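Local coordinates for protein putative enoyl-CoA hydratase/isomerase (Acinetobacter baumannii, PDB 3FDU) that probably acts on enoyl-CoA thioesters as a hydratase or isomerase of the crotonase superfamily, at residues 208-211 against 212-216. The protein carries 4 engineered substitutions. Sequence-based numbering, arbitrary orientation.
Sequences KQTK and ALMKH
K211 and K215, one helical turn apart, run side by side, CE of K211 packing 3.7 Å from CD of K215. CG of K211 lies anti to the backbone N (chi1 -175°) and the chain beyond it is extended, whereas K215 bends at chi3. Their ammonium groups stay 4.9 Å apart, NZ to NZ, and donate to one water, at 2.8 Å from K211 NZ and more weakly from K215 NZ. Nearby acceptors probably ease this closeness: K211 NZ forms a salt bridge with D122, just before strand 123-126, and a hydrogen bond with K100 O, while K215 NZ is hydrogen-bonded to A96 O in helix 87-97. This is the last turn of helix 204-214 in a crotonase-fold subunit, and its final i to i+4 bond, K215 N to K211 O (2.9 Å), closes where K215 leaves helical geometry. Packing is tight where T210 and M214 lie alongside each other, CG of M214 3.2 Å from T210 O, and where Q209 NE2 comes 3.7 Å from CG of L213; V152, I231 and S148 of the second subunit pack on M214, Q209 and L213. The solvent side carries K208 and A212, the latter's CB 3.4 Å from K208 O.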
loop_
_atom_site.group_PDB
_atom_site.type_symbol
_atom_site.label_atom_id
_atom_site.label_comp_id
_atom_site.label_asym_id
_atom_site.label_seq_id
_atom_site.Cartn_x
_atom_site.Cartn_y
_atom_site.Cartn_z
ATOM N N LYS A 208 14.611 -18.218 -4.985
ATOM C CA LYS A 208 15.167 -17.934 -3.682
ATOM C C LYS A 208 15.736 -16.522 -3.616
ATOM O O LYS A 208 15.523 -15.792 -2.655
ATOM C CB LYS A 208 16.283 -18.940 -3.399
ATOM C CG LYS A 208 16.894 -18.878 -2.032
ATOM C CD LYS A 208 17.793 -20.136 -1.794
ATOM C CE LYS A 208 18.306 -20.202 -0.374
ATOM N NZ LYS A 208 18.630 -18.834 0.069
ATOM N N GLN A 209 16.492 -16.137 -4.644
ATOM C CA GLN A 209 17.127 -14.807 -4.629
ATOM C C GLN A 209 16.095 -13.661 -4.777
ATOM O O GLN A 209 16.235 -12.590 -4.220
ATOM C CB GLN A 209 18.111 -14.733 -5.792
ATOM C CG GLN A 209 18.629 -13.373 -5.975
ATOM C CD GLN A 209 19.583 -13.046 -4.881
ATOM O OE1 GLN A 209 20.765 -13.456 -4.934
ATOM N NE2 GLN A 209 19.103 -12.329 -3.852
ATOM N N THR A 210 15.066 -13.889 -5.572
ATOM C CA THR A 210 14.066 -12.861 -5.804
ATOM C C THR A 210 13.282 -12.605 -4.502
ATOM O O THR A 210 13.043 -11.455 -4.108
ATOM C CB THR A 210 13.088 -13.340 -6.870
ATOM O OG1 THR A 210 13.805 -13.520 -8.102
ATOM C CG2 THR A 210 11.935 -12.322 -7.064
ATOM N N LYS A 211 12.871 -13.703 -3.875
ATOM C CA LYS A 211 12.193 -13.622 -2.578
ATOM C C LYS A 211 13.069 -12.957 -1.481
ATOM O O LYS A 211 12.601 -12.105 -0.693
ATOM C CB LYS A 211 11.682 -15.020 -2.122
ATOM C CG LYS A 211 10.863 -14.880 -0.801
ATOM C CD LYS A 211 10.023 -16.144 -0.467
ATOM C CE LYS A 211 9.413 -16.018 0.945
ATOM N NZ LYS A 211 8.476 -17.237 1.143
ATOM N N ALA A 212 14.361 -13.265 -1.471
ATOM C CA ALA A 212 15.295 -12.684 -0.485
ATOM C C ALA A 212 15.385 -11.169 -0.656
ATOM O O ALA A 212 15.387 -10.431 0.353
ATOM C CB ALA A 212 16.732 -13.345 -0.608
ATOM N N LEU A 213 15.441 -10.701 -1.913
ATOM C CA LEU A 213 15.421 -9.256 -2.201
ATOM C C LEU A 213 14.098 -8.548 -1.802
ATOM O O LEU A 213 14.110 -7.421 -1.271
ATOM C CB LEU A 213 15.678 -9.004 -3.672
ATOM C CG LEU A 213 17.168 -9.161 -4.109
ATOM C CD1 LEU A 213 17.242 -9.352 -5.654
ATOM C CD2 LEU A 213 18.038 -7.975 -3.645
ATOM N N MET A 214 12.971 -9.194 -2.116
ATOM C CA MET A 214 11.640 -8.633 -1.723
ATOM C C MET A 214 11.530 -8.554 -0.198
ATOM O O MET A 214 10.855 -7.672 0.367
ATOM C CB MET A 214 10.512 -9.505 -2.283
ATOM C CG MET A 214 10.485 -9.631 -3.850
ATOM S SD MET A 214 9.162 -10.703 -4.518
ATOM C CE MET A 214 7.734 -9.782 -3.959
ATOM N N LYS A 215 12.171 -9.508 0.472
ATOM C CA LYS A 215 12.141 -9.547 1.928
ATOM C C LYS A 215 13.459 -9.083 2.550
ATOM O O LYS A 215 13.917 -9.632 3.565
ATOM C CB LYS A 215 11.715 -10.937 2.442
ATOM C CG LYS A 215 10.408 -11.388 1.728
ATOM C CD LYS A 215 9.745 -12.641 2.407
ATOM C CE LYS A 215 9.104 -12.289 3.717
ATOM N NZ LYS A 215 8.131 -13.357 4.063
ATOM N N HIS A 216 14.008 -8.027 1.969
ATOM C CA HIS A 216 15.258 -7.460 2.433
ATOM C C HIS A 216 15.085 -6.959 3.873
ATOM O O HIS A 216 16.057 -6.900 4.560
ATOM C CB HIS A 216 15.687 -6.271 1.549
ATOM C CG HIS A 216 14.755 -5.093 1.657
ATOM N ND1 HIS A 216 15.054 -3.970 2.400
ATOM C CD2 HIS A 216 13.526 -4.865 1.118
ATOM C CE1 HIS A 216 14.054 -3.108 2.331
ATOM N NE2 HIS A 216 13.122 -3.615 1.545
HETATM O O HOH W 1 7.347 -16.381 3.576
#